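PDB 4NK6: Poly(beta-D-mannuronate) C5 epimerase from Pseudomonas syringae pv. tomato, which converts beta-D-mannuronate to alpha-L-guluronate within the alginate polymer and helps to channel the new chain through the periplasm, guarding it against the lyase AlgL. Local coordinates for residues E24-P28 with N352-G356; G35-A41 with G234-D238; I298-N304 with D323-N329; L346-G350 with S372-K376; A382-M388 with E421-S427. All coordinates share one frame; numbering follows the deposited sequence.

Contact 1: residues E24-P28 with N352-G356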
# COMPACT_ATOMS: atom_id res chain seq x y z
N GLU A 24 -33.40 -12.47 0.70
CA GLU A 24 -32.08 -12.45 1.33
C GLU A 24 -31.05 -11.89 0.35
O GLU A 24 -31.34 -11.69 -0.83
CB GLU A 24 -31.71 -13.85 1.82
CG GLU A 24 -30.59 -13.90 2.87
CD GLU A 24 -30.82 -12.95 4.04
OE1 GLU A 24 -31.86 -13.07 4.72
OE2 GLU A 24 -29.95 -12.08 4.28
N MET A 25 -29.84 -11.64 0.84
CA MET A 25 -28.81 -10.90 0.11
C MET A 25 -28.20 -11.67 -1.07
O MET A 25 -27.83 -12.84 -0.93
CB MET A 25 -27.71 -10.49 1.08
CG MET A 25 -27.16 -9.09 0.87
SD MET A 25 -25.86 -8.73 2.09
CE MET A 25 -25.66 -6.96 1.84
N ALA A 26 -28.08 -11.01 -2.22
CA ALA A 26 -27.39 -11.57 -3.38
C ALA A 26 -25.88 -11.37 -3.23
O ALA A 26 -25.44 -10.50 -2.49
CB ALA A 26 -27.89 -10.92 -4.67
N LYS A 27 -25.10 -12.19 -3.94
CA LYS A 27 -23.64 -12.09 -3.84
C LYS A 27 -23.18 -10.71 -4.33
O LYS A 27 -23.85 -10.10 -5.17
CB LYS A 27 -22.94 -13.24 -4.58
CG LYS A 27 -23.09 -13.26 -6.09
CD LYS A 27 -22.48 -14.54 -6.65
CE LYS A 27 -22.48 -14.58 -8.17
NZ LYS A 27 -21.49 -13.63 -8.76
N PRO A 28 -22.07 -10.20 -3.78
CA PRO A 28 -21.64 -8.85 -4.14
C PRO A 28 -21.21 -8.74 -5.60
O PRO A 28 -20.70 -9.70 -6.18
CB PRO A 28 -20.46 -8.59 -3.21
CG PRO A 28 -19.99 -9.94 -2.80
CD PRO A 28 -21.22 -10.78 -2.72
N ASN A 352 -19.45 -2.89 7.15
CA ASN A 352 -18.63 -3.58 6.17
C ASN A 352 -19.23 -4.94 5.88
O ASN A 352 -19.88 -5.54 6.75
CB ASN A 352 -17.19 -3.72 6.67
CG ASN A 352 -16.45 -2.38 6.69
OD1 ASN A 352 -16.24 -1.77 5.65
ND2 ASN A 352 -16.03 -1.94 7.88
N LEU A 353 -18.99 -5.44 4.67
CA LEU A 353 -19.44 -6.76 4.28
C LEU A 353 -18.25 -7.70 4.11
O LEU A 353 -17.31 -7.40 3.38
CB LEU A 353 -20.24 -6.68 2.96
CG LEU A 353 -20.63 -8.01 2.30
CD1 LEU A 353 -21.56 -8.85 3.19
CD2 LEU A 353 -21.26 -7.80 0.91
N LEU A 354 -18.29 -8.84 4.81
CA LEU A 354 -17.33 -9.91 4.61
C LEU A 354 -18.08 -11.08 3.96
O LEU A 354 -18.95 -11.67 4.59
CB LEU A 354 -16.70 -10.34 5.94
CG LEU A 354 -15.50 -9.54 6.47
CD1 LEU A 354 -15.79 -8.04 6.56
CD2 LEU A 354 -15.03 -10.07 7.82
N TRP A 355 -17.75 -11.38 2.71
CA TRP A 355 -18.46 -12.41 1.94
C TRP A 355 -17.55 -13.51 1.42
O TRP A 355 -16.66 -13.26 0.61
CB TRP A 355 -19.18 -11.79 0.74
CG TRP A 355 -20.08 -12.77 0.04
CD1 TRP A 355 -19.70 -13.86 -0.70
CD2 TRP A 355 -21.51 -12.76 0.03
NE1 TRP A 355 -20.81 -14.53 -1.17
CE2 TRP A 355 -21.93 -13.87 -0.74
CE3 TRP A 355 -22.48 -11.91 0.58
CZ2 TRP A 355 -23.29 -14.16 -0.96
CZ3 TRP A 355 -23.82 -12.20 0.36
CH2 TRP A 355 -24.21 -13.31 -0.40
N GLY A 356 -17.81 -14.75 1.85
CA GLY A 356 -17.20 -15.91 1.23
C GLY A 356 -15.70 -16.04 1.38
O GLY A 356 -15.03 -16.63 0.53
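M25 opens the contact by pointing at two side chains of strand 353-355. Its sulphur comes only loosely up to the leucine, SD to L353 CD1 being 4.4 Å, while its carbonyl O lies in the plane of the W355 indole, at the edge, 3.7 Å from CH2 of that ring. A26 turns its methyl group from the strand and contributes backbone alone, its carbonyl O approaching W355 CZ3. At K27 the chain passes over one face of the indole: K27 CA stands 3.9 Å from the centroid of the six-membered ring of W355, only 23° off the ring normal, a CH-pi contact. K27 CB still touches the ring, 3.8 Å from W355 CZ2, but beyond it the lysine leads away. P28 continues over the same face but on the five-membered ring, with its CD 3.6 Å from that centroid of W355 and 19° from the normal. This is the tighter of the two CH-pi contacts, and P28 CD comes within 3.4 Å of W355 CD2. P28 CB also rests against L353 CD2. The indole can lie flat under the K27-P28 backbone because its CG is anti to the backbone N (chi1 -172°), which carries the ring outward from the strand. The N-terminal chain thus runs along the outside of the right-handed parallel beta-helix, with W355 also meeting the rings of Y378 and Y333, M25 resting on K376 and Y378 of strand 375-378, and K27 and P28 on Y333 and I330 of strand 330-337.

Contact 2: residues G35-A41 with G234-D238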
# COMPACT_ATOMS: atom_id res chain seq x y z
N GLY A 35 -9.61 -5.26 -17.61
CA GLY A 35 -8.89 -4.16 -18.25
C GLY A 35 -7.57 -3.77 -17.58
O GLY A 35 -6.84 -2.94 -18.12
N TYR A 36 -7.25 -4.34 -16.43
CA TYR A 36 -6.00 -4.00 -15.73
C TYR A 36 -4.84 -4.90 -16.15
O TYR A 36 -4.51 -5.88 -15.47
CB TYR A 36 -6.20 -4.00 -14.21
CG TYR A 36 -7.36 -3.13 -13.75
CD1 TYR A 36 -7.52 -1.84 -14.25
CD2 TYR A 36 -8.31 -3.62 -12.87
CE1 TYR A 36 -8.60 -1.05 -13.86
CE2 TYR A 36 -9.39 -2.83 -12.46
CZ TYR A 36 -9.53 -1.55 -12.96
OH TYR A 36 -10.59 -0.78 -12.55
N THR A 37 -4.22 -4.56 -17.28
CA THR A 37 -3.17 -5.37 -17.88
C THR A 37 -1.99 -4.50 -18.32
O THR A 37 -2.13 -3.28 -18.48
CB THR A 37 -3.67 -6.11 -19.15
OG1 THR A 37 -3.84 -5.17 -20.21
CG2 THR A 37 -4.98 -6.83 -18.89
N THR A 38 -0.84 -5.13 -18.51
CA THR A 38 0.35 -4.41 -18.95
C THR A 38 0.15 -3.78 -20.33
O THR A 38 0.65 -2.69 -20.60
CB THR A 38 1.60 -5.33 -18.96
OG1 THR A 38 1.83 -5.83 -17.63
CG2 THR A 38 2.84 -4.56 -19.41
N GLU A 39 -0.58 -4.46 -21.22
CA GLU A 39 -0.82 -3.86 -22.53
C GLU A 39 -1.69 -2.61 -22.43
O GLU A 39 -1.46 -1.64 -23.15
CB GLU A 39 -1.39 -4.87 -23.54
CG GLU A 39 -1.22 -4.41 -24.99
CD GLU A 39 0.12 -3.70 -25.26
OE1 GLU A 39 0.11 -2.47 -25.49
OE2 GLU A 39 1.18 -4.37 -25.26
N ALA A 40 -2.66 -2.61 -21.53
CA ALA A 40 -3.45 -1.41 -21.31
C ALA A 40 -2.60 -0.32 -20.63
O ALA A 40 -2.76 0.86 -20.92
CB ALA A 40 -4.69 -1.72 -20.49
N ALA A 41 -1.70 -0.72 -19.74
CA ALA A 41 -0.86 0.27 -19.05
C ALA A 41 0.04 1.02 -20.04
O ALA A 41 0.18 2.23 -19.96
CB ALA A 41 -0.04 -0.36 -17.93
N GLY A 234 -3.97 5.64 -9.98
CA GLY A 234 -3.11 4.78 -10.78
C GLY A 234 -3.27 3.29 -10.54
O GLY A 234 -4.23 2.86 -9.90
N TRP A 235 -2.34 2.51 -11.07
CA TRP A 235 -2.41 1.06 -10.97
C TRP A 235 -1.06 0.52 -10.57
O TRP A 235 -0.03 1.05 -10.96
CB TRP A 235 -2.72 0.39 -12.32
CG TRP A 235 -3.96 0.81 -13.07
CD1 TRP A 235 -5.01 1.56 -12.62
CD2 TRP A 235 -4.27 0.46 -14.43
NE1 TRP A 235 -5.95 1.71 -13.62
CE2 TRP A 235 -5.52 1.05 -14.74
CE3 TRP A 235 -3.61 -0.28 -15.42
CZ2 TRP A 235 -6.12 0.91 -15.99
CZ3 TRP A 235 -4.20 -0.41 -16.66
CH2 TRP A 235 -5.45 0.18 -16.94
N ILE A 236 -1.08 -0.58 -9.83
CA ILE A 236 0.11 -1.39 -9.63
C ILE A 236 -0.32 -2.83 -9.89
O ILE A 236 -1.09 -3.40 -9.12
CB ILE A 236 0.65 -1.24 -8.21
CG1 ILE A 236 1.23 0.16 -8.02
CG2 ILE A 236 1.73 -2.28 -7.95
CD1 ILE A 236 1.55 0.51 -6.57
N ILE A 237 0.17 -3.41 -10.98
CA ILE A 237 -0.31 -4.72 -11.40
C ILE A 237 0.80 -5.72 -11.72
O ILE A 237 1.85 -5.35 -12.26
CB ILE A 237 -1.28 -4.62 -12.62
CG1 ILE A 237 -0.55 -4.07 -13.84
CG2 ILE A 237 -2.51 -3.77 -12.29
CD1 ILE A 237 -1.41 -4.04 -15.08
N ASP A 238 0.54 -6.99 -11.39
CA ASP A 238 1.42 -8.12 -11.73
C ASP A 238 2.89 -7.88 -11.42
O ASP A 238 3.77 -8.26 -12.17
CB ASP A 238 1.24 -8.49 -13.20
CG ASP A 238 -0.20 -8.76 -13.56
OD1 ASP A 238 -0.90 -9.41 -12.76
OD2 ASP A 238 -0.64 -8.30 -14.63
O HOH W 1 -3.10 -8.30 -15.11
O HOH W 2 -0.02 -7.79 -17.15
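Y36 and W235 meet as a T-shaped aromatic pair, the tyrosine edge directed at the indole face. From its beta carbon outward, Y36 first touches I237, with CB 4.2 Å from I237 CG2. With CG anti to the carbonyl carbon and beside the backbone N (chi1 -53°), the ring is carried over the indole. CD1 makes the close approach, 3.5 Å from W235 CZ2, and sits above the rim of the indole rather than its middle. CE1 follows at 3.8 Å from the same W235 CZ2 and as near to W235 NE1. The phenol plane and the five-membered ring of W235 are turned 72° from each other, their centroids 4.9 Å apart. Around the rest of the indole, A40 CB lies at its edge, 4.1 Å from W235 CZ3, with the methyl of A41 close by. I237 CD1 slides against the peptide at the start of the helix, 3.3 Å from T37 C. T37 is the N-cap of helix 38-41: its OG1 accepts from A40 N. Two waters bridge the segments at D238, both donating to OD2; one also donates to the carbonyl O of Y36, and the other accepts from T38 N. The short helix 38-41 thus packs on the outside of the right-handed parallel beta-helix, against the end of strand 233-236, a rung bonded to T194 and I196 on the coil before and to V257 on the coil after; W195 meets W235 edge-to-face, V257 touches Y36 and W235, and A197 touches T38 and I237.

Contact 3: residues I298-N304 with D323-N329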
# COMPACT_ATOMS: atom_id res chain seq x y z
N ILE A 298 -6.30 -1.52 5.84
CA ILE A 298 -6.77 -0.19 5.47
C ILE A 298 -7.14 0.53 6.76
O ILE A 298 -7.77 -0.06 7.65
CB ILE A 298 -7.94 -0.23 4.47
CG1 ILE A 298 -9.20 -0.83 5.11
CG2 ILE A 298 -7.54 -1.05 3.23
CD1 ILE A 298 -10.37 -0.93 4.13
N SER A 299 -6.72 1.78 6.89
CA SER A 299 -6.85 2.48 8.16
C SER A 299 -7.20 3.94 8.01
O SER A 299 -6.61 4.66 7.19
CB SER A 299 -5.56 2.33 8.98
OG SER A 299 -5.66 3.04 10.20
N ARG A 300 -8.17 4.36 8.81
CA ARG A 300 -8.62 5.75 8.92
C ARG A 300 -9.47 6.21 7.75
O ARG A 300 -9.00 6.92 6.84
CB ARG A 300 -7.49 6.75 9.22
CG ARG A 300 -8.04 8.13 9.63
CD ARG A 300 -6.97 9.09 10.13
NE ARG A 300 -6.45 8.72 11.44
CZ ARG A 300 -5.21 8.30 11.67
NH1 ARG A 300 -4.34 8.22 10.67
NH2 ARG A 300 -4.83 7.99 12.91
N GLU A 301 -10.74 5.82 7.80
CA GLU A 301 -11.73 6.15 6.78
C GLU A 301 -11.31 5.76 5.38
O GLU A 301 -11.49 6.52 4.43
CB GLU A 301 -12.10 7.63 6.84
CG GLU A 301 -12.51 8.08 8.23
CD GLU A 301 -13.21 9.42 8.20
OE1 GLU A 301 -12.52 10.45 8.37
OE2 GLU A 301 -14.43 9.43 7.97
N VAL A 302 -10.74 4.58 5.23
CA VAL A 302 -10.63 4.03 3.90
C VAL A 302 -11.98 3.40 3.61
O VAL A 302 -12.36 2.41 4.24
CB VAL A 302 -9.47 3.04 3.77
CG1 VAL A 302 -9.38 2.54 2.34
CG2 VAL A 302 -8.17 3.73 4.17
N ASP A 303 -12.72 4.01 2.69
CA ASP A 303 -14.13 3.70 2.50
C ASP A 303 -14.45 3.22 1.09
O ASP A 303 -13.70 3.50 0.15
CB ASP A 303 -15.01 4.92 2.81
CG ASP A 303 -14.91 5.36 4.27
OD1 ASP A 303 -14.31 4.62 5.08
OD2 ASP A 303 -15.44 6.44 4.61
N ASN A 304 -15.56 2.50 0.95
CA ASN A 304 -16.09 2.12 -0.36
C ASN A 304 -15.05 1.45 -1.25
O ASN A 304 -14.94 1.75 -2.43
CB ASN A 304 -16.68 3.35 -1.05
CG ASN A 304 -17.71 4.06 -0.18
OD1 ASN A 304 -18.46 3.41 0.55
ND2 ASN A 304 -17.72 5.38 -0.23
N ASP A 323 -9.42 -0.73 9.86
CA ASP A 323 -9.11 0.01 11.08
C ASP A 323 -9.63 1.45 11.04
O ASP A 323 -9.72 2.06 9.97
CB ASP A 323 -7.59 0.02 11.29
CG ASP A 323 -7.15 0.79 12.53
OD1 ASP A 323 -7.67 0.51 13.63
OD2 ASP A 323 -6.28 1.67 12.42
N ARG A 324 -9.98 1.98 12.21
CA ARG A 324 -10.28 3.41 12.38
C ARG A 324 -11.35 3.95 11.43
O ARG A 324 -11.07 4.78 10.56
CB ARG A 324 -8.99 4.24 12.27
CG ARG A 324 -8.10 4.16 13.51
CD ARG A 324 -6.76 4.88 13.35
NE ARG A 324 -6.09 5.09 14.64
CZ ARG A 324 -5.42 4.15 15.30
NH1 ARG A 324 -5.32 2.93 14.80
NH2 ARG A 324 -4.85 4.44 16.47
N ASN A 325 -12.57 3.45 11.60
CA ASN A 325 -13.73 4.00 10.90
C ASN A 325 -13.62 3.89 9.38
O ASN A 325 -14.02 4.79 8.63
CB ASN A 325 -13.98 5.45 11.36
CG ASN A 325 -15.37 5.94 11.02
OD1 ASN A 325 -16.30 5.15 10.87
ND2 ASN A 325 -15.53 7.27 10.91
N SER A 326 -13.08 2.76 8.92
CA SER A 326 -13.05 2.42 7.50
C SER A 326 -14.32 1.64 7.17
O SER A 326 -14.48 0.49 7.60
CB SER A 326 -11.81 1.59 7.18
OG SER A 326 -10.63 2.36 7.36
N VAL A 327 -15.21 2.25 6.40
CA VAL A 327 -16.58 1.74 6.24
C VAL A 327 -17.02 1.59 4.78
O VAL A 327 -16.41 2.16 3.88
CB VAL A 327 -17.61 2.67 6.97
CG1 VAL A 327 -17.15 2.97 8.39
CG2 VAL A 327 -17.81 3.97 6.20
N GLY A 328 -18.08 0.81 4.55
CA GLY A 328 -18.66 0.67 3.22
C GLY A 328 -17.85 -0.26 2.32
O GLY A 328 -18.00 -0.24 1.09
N ASN A 329 -17.02 -1.08 2.94
CA ASN A 329 -16.09 -1.91 2.18
C ASN A 329 -16.63 -3.31 1.93
O ASN A 329 -17.48 -3.80 2.67
CB ASN A 329 -14.74 -2.00 2.90
CG ASN A 329 -14.09 -0.65 3.05
OD1 ASN A 329 -13.67 -0.05 2.07
ND2 ASN A 329 -14.02 -0.15 4.29
O HOH W 3 -15.60 6.78 7.42
O HOH W 4 -20.40 1.27 -0.09
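Successive turns of the right-handed parallel beta-helix stack here, where strands 296-299 and 320-323 end and the chain bends: S299 pairs in parallel with D323 and their side chains share one face. S299 OG, held anti to the backbone N (chi1 178°), turns to D323 on this face and donates to its OD2 at 2.7 Å, on the anti side of the carboxylate. The syn lone pair of that oxygen takes R324 NH1, which lies 2.9 Å from D323 OD2 with the acceptor exactly in the guanidinium plane. Two donors thus grip this one oxygen, next to H274, the probable proton acceptor of the active site. R300 and R324 run alongside each other with guanidinium planes 66° apart, R300 NH2 and R324 NE both bound to the carboxylate of D407, which probably offsets their charges. Past the strands the bends of the two coils keep stacking. S326 OG accepts from V302 N at 3.1 Å and donates to D323 O, which R300 N reaches from the opposite face. D303 OD1 receives V327 N almost straight (175°), from above the carboxylate plane. The N329 amide, held by S305 at OD1, sends ND2 to V302 O, 3.1 Å away in the carbonyl plane.

Contact 4: residues L346-G350 with S372-K376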
# COMPACT_ATOMS: atom_id res chain seq x y z
N LEU A 346 -11.45 -6.52 12.53
CA LEU A 346 -12.10 -5.23 12.36
C LEU A 346 -11.97 -4.43 13.65
O LEU A 346 -12.41 -4.86 14.71
CB LEU A 346 -13.58 -5.38 12.00
CG LEU A 346 -14.00 -6.21 10.77
CD1 LEU A 346 -15.26 -5.63 10.19
CD2 LEU A 346 -12.93 -6.31 9.71
N TYR A 347 -11.36 -3.26 13.53
CA TYR A 347 -11.15 -2.37 14.66
C TYR A 347 -11.96 -1.10 14.42
O TYR A 347 -11.61 -0.30 13.54
CB TYR A 347 -9.69 -1.96 14.72
CG TYR A 347 -8.69 -2.97 15.24
CD1 TYR A 347 -8.85 -3.59 16.47
CD2 TYR A 347 -7.53 -3.24 14.52
CE1 TYR A 347 -7.90 -4.48 16.96
CE2 TYR A 347 -6.58 -4.13 14.99
CZ TYR A 347 -6.76 -4.74 16.21
OH TYR A 347 -5.80 -5.61 16.66
N GLU A 348 -13.02 -0.91 15.21
CA GLU A 348 -13.81 0.33 15.17
C GLU A 348 -14.18 0.72 13.74
O GLU A 348 -14.07 1.89 13.36
CB GLU A 348 -13.03 1.47 15.84
CG GLU A 348 -12.80 1.28 17.35
CD GLU A 348 -11.79 0.17 17.68
OE1 GLU A 348 -10.67 0.19 17.14
OE2 GLU A 348 -12.12 -0.71 18.50
N SER A 349 -14.59 -0.26 12.95
CA SER A 349 -14.87 -0.05 11.53
C SER A 349 -16.15 -0.79 11.15
O SER A 349 -16.11 -1.97 10.78
CB SER A 349 -13.70 -0.57 10.67
OG SER A 349 -12.54 0.24 10.84
N GLY A 350 -17.27 -0.08 11.25
CA GLY A 350 -18.58 -0.68 11.04
C GLY A 350 -19.06 -0.63 9.60
O GLY A 350 -18.38 -0.09 8.73
N SER A 372 -17.32 -2.58 16.49
CA SER A 372 -17.86 -2.30 15.16
C SER A 372 -19.31 -2.77 15.05
O SER A 372 -19.64 -3.89 15.45
CB SER A 372 -17.00 -3.01 14.10
OG SER A 372 -15.63 -2.72 14.29
N VAL A 373 -20.17 -1.92 14.49
CA VAL A 373 -21.58 -2.30 14.32
C VAL A 373 -21.96 -2.54 12.86
O VAL A 373 -21.29 -2.06 11.95
CB VAL A 373 -22.55 -1.26 14.94
CG1 VAL A 373 -22.38 -1.21 16.45
CG2 VAL A 373 -22.35 0.11 14.30
N ASN A 374 -23.05 -3.28 12.66
CA ASN A 374 -23.59 -3.55 11.32
C ASN A 374 -22.59 -4.27 10.43
O ASN A 374 -22.46 -3.97 9.25
CB ASN A 374 -24.09 -2.28 10.65
CG ASN A 374 -25.19 -1.60 11.43
OD1 ASN A 374 -26.06 -2.26 12.00
ND2 ASN A 374 -25.14 -0.28 11.48
N ILE A 375 -21.87 -5.22 11.02
CA ILE A 375 -20.96 -6.07 10.28
C ILE A 375 -21.75 -7.23 9.70
O ILE A 375 -22.49 -7.91 10.41
CB ILE A 375 -19.83 -6.58 11.17
CG1 ILE A 375 -19.00 -5.39 11.69
CG2 ILE A 375 -18.94 -7.57 10.43
CD1 ILE A 375 -18.50 -4.46 10.58
N LYS A 376 -21.62 -7.45 8.39
CA LYS A 376 -22.30 -8.57 7.76
C LYS A 376 -21.30 -9.67 7.40
O LYS A 376 -20.33 -9.43 6.68
CB LYS A 376 -23.08 -8.10 6.53
CG LYS A 376 -24.18 -7.10 6.89
CD LYS A 376 -24.94 -6.60 5.67
CE LYS A 376 -26.06 -5.64 6.09
NZ LYS A 376 -26.77 -5.05 4.92
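S372 sends its hydroxyl into the turn that follows strand 344-347, joining consecutive coils of the right-handed parallel beta-helix at one of its bends. OG accepts from S349 N, 3.0 Å from S372 OG, with a fairly straight N-H (159°). It is placed there by its first torsion, which sets it beside the backbone N of S372 and anti to the carbonyl carbon (chi1 -51°). The same hydroxyl is bonded to the carbonyl O of R370 at the end of strand 367-370, so this buried polar atom links two coils. The beta carbon of S372 packs against the carbonyl of S349, 3.6 Å from its O.

G350 carries the second large share of buried surface. Its alpha carbon fits closely against the next coil, G350 CA being 3.2 Å from the carbonyl O of V373 and 3.8 Å from I375 CD1.

I375 and L346 supply the apolar part, lying on neighbouring coils inside the beta-helix. L322 supports L346 from strand 320-323, while V369 and L415 also touch I375. On the turn itself, S349 OG donates to Y347 O from above the carbonyl plane, and E348 turns away to a salt bridge with R370. The terminal methyl of I375 completes the apolar contact: its CD1 lies 3.5 Å from the carbonyl O of S349 and meets L346 CD1 tip to tip at 3.5 Å, tighter than usual for two methyl carbons.

Contact 5: residues A382-M388 with E421-S427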
# COMPACT_ATOMS: atom_id res chain seq x y z
N ALA A 382 -14.65 -20.32 8.44
CA ALA A 382 -13.58 -20.15 9.41
C ALA A 382 -13.29 -21.50 10.04
O ALA A 382 -14.08 -22.03 10.82
CB ALA A 382 -13.98 -19.14 10.49
N MET A 383 -12.14 -22.06 9.69
CA MET A 383 -11.82 -23.41 10.10
C MET A 383 -10.42 -23.53 10.65
O MET A 383 -9.48 -22.93 10.12
CB MET A 383 -11.97 -24.36 8.92
CG MET A 383 -13.39 -24.83 8.65
SD MET A 383 -13.38 -26.32 7.62
CE MET A 383 -12.62 -27.51 8.73
N ALA A 384 -10.29 -24.32 11.71
CA ALA A 384 -8.99 -24.73 12.22
C ALA A 384 -8.15 -23.56 12.73
O ALA A 384 -6.93 -23.67 12.81
CB ALA A 384 -8.21 -25.53 11.14
N ASN A 385 -8.79 -22.45 13.07
CA ASN A 385 -8.08 -21.36 13.70
C ASN A 385 -7.76 -21.72 15.12
O ASN A 385 -8.46 -22.52 15.73
CB ASN A 385 -8.89 -20.06 13.61
CG ASN A 385 -9.12 -19.63 12.17
OD1 ASN A 385 -8.21 -19.10 11.52
ND2 ASN A 385 -10.32 -19.87 11.66
N GLY A 386 -6.69 -21.15 15.66
CA GLY A 386 -6.22 -21.52 16.98
C GLY A 386 -7.21 -21.18 18.08
O GLY A 386 -7.32 -21.88 19.08
N LEU A 387 -7.95 -20.09 17.91
CA LEU A 387 -8.90 -19.69 18.95
C LEU A 387 -10.35 -19.80 18.46
O LEU A 387 -10.81 -20.90 18.16
CB LEU A 387 -8.55 -18.30 19.52
CG LEU A 387 -7.18 -18.26 20.21
CD1 LEU A 387 -6.76 -16.84 20.56
CD2 LEU A 387 -7.13 -19.17 21.48
N MET A 388 -11.06 -18.68 18.38
CA MET A 388 -12.46 -18.73 17.93
C MET A 388 -12.54 -18.64 16.41
O MET A 388 -11.65 -18.07 15.77
CB MET A 388 -13.29 -17.60 18.54
CG MET A 388 -13.42 -17.64 20.05
SD MET A 388 -14.38 -19.06 20.63
CE MET A 388 -14.32 -18.76 22.40
N GLU A 421 -19.51 -21.56 7.20
CA GLU A 421 -19.19 -22.63 8.14
C GLU A 421 -18.14 -22.22 9.16
O GLU A 421 -17.16 -21.56 8.84
CB GLU A 421 -18.74 -23.88 7.36
CG GLU A 421 -18.19 -24.98 8.25
CD GLU A 421 -18.08 -26.32 7.53
OE1 GLU A 421 -17.37 -27.20 8.05
OE2 GLU A 421 -18.70 -26.49 6.46
N LEU A 422 -18.36 -22.63 10.41
CA LEU A 422 -17.39 -22.45 11.48
C LEU A 422 -17.12 -23.82 12.04
O LEU A 422 -18.03 -24.43 12.60
CB LEU A 422 -18.00 -21.60 12.60
CG LEU A 422 -18.67 -20.30 12.16
CD1 LEU A 422 -19.31 -19.56 13.33
CD2 LEU A 422 -17.65 -19.40 11.44
N SER A 423 -15.90 -24.33 11.89
CA SER A 423 -15.62 -25.67 12.42
C SER A 423 -14.15 -25.93 12.71
O SER A 423 -13.27 -25.28 12.15
CB SER A 423 -16.19 -26.74 11.48
OG SER A 423 -15.62 -26.65 10.20
N SER A 424 -13.91 -26.86 13.63
CA SER A 424 -12.55 -27.26 14.03
C SER A 424 -11.70 -26.15 14.63
O SER A 424 -10.48 -26.26 14.68
CB SER A 424 -11.79 -27.89 12.85
OG SER A 424 -12.52 -28.95 12.28
N ASN A 425 -12.34 -25.08 15.10
CA ASN A 425 -11.58 -23.99 15.73
C ASN A 425 -11.20 -24.35 17.15
O ASN A 425 -11.94 -25.04 17.85
CB ASN A 425 -12.35 -22.66 15.66
CG ASN A 425 -12.62 -22.23 14.23
OD1 ASN A 425 -11.71 -21.78 13.52
ND2 ASN A 425 -13.87 -22.37 13.79
N GLY A 426 -10.02 -23.90 17.57
CA GLY A 426 -9.47 -24.32 18.85
C GLY A 426 -10.34 -24.02 20.05
O GLY A 426 -10.44 -24.84 20.95
N SER A 427 -10.98 -22.85 20.07
CA SER A 427 -11.72 -22.43 21.26
C SER A 427 -13.24 -22.47 21.09
O SER A 427 -13.99 -22.16 22.02
CB SER A 427 -11.28 -21.02 21.71
OG SER A 427 -9.92 -21.02 22.09
O HOH W 5 -7.98 -22.66 22.19
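N425 and N385 pair their side-chain amides between adjacent coils. N425 OD1 accepts from N385 ND2 at 3.0 Å and also from N385 N, so one oxygen takes both the amide and the backbone of its partner. The two amides lie side by side and almost coplanar, 6° apart. N425 ND2 turns to A382 O, 3.0 Å away, coming from above the carbonyl plane, while S423 N reaches that oxygen from the opposite face. N385 in turn passes the pattern on: its ND2 also donates to V359 O and its OD1 accepts from N362 N of the preceding coil. This stacking of asparagines on adjacent coils is that of an asparagine ladder, known from parallel beta-helix proteins. Here it lies at the bend after the paired parallel strands 381-383 and 421-423, which are joined by bonds from A382 N to E421 O and from A384 N to S423 O. Beyond the ladder the turns still stack through G426 N to N385 O and S427 N to L387 O, the latter 2.7 Å long with the donor above the carbonyl plane. Outside the ladder the side chains pack on one another. M383 lays its chain over the serine hydroxyl, CG 3.3 Å from S423 OG, which is itself fixed by donating to E421 OE1. On the face of A382 and L422, CB of the alanine lies 3.8 Å from L422 CD2. L387 CD2 touches S427 OG, and M388, bent at its second torsion (chi2 -67°), brings SD to 3.4 Å from S427 O.

Contacts 3, 4 and 5 follow one another along the chain, each between turns of the right-handed beta-helix; contacts 1 and 2 bring the N-terminal chain onto its outside. Contacts 2 and 3 fall between the two segments of contact 1, and contact 4 alternates with it. Contacts 3 and 4, centres 10 Å apart, are joined by backbone bonds from R324 and N325 to Y347 and E348. Contact 1 touches both: N352 bonds to S326 and N329, and strand 353-355 adjoins 375-378. Contact 5 lies toward the C-terminal end, its centre 21 Å from that of contact 4 and 37 Å from that of contact 2. Together they build one elongated solenoid, a fold common among polysaccharide-binding proteins.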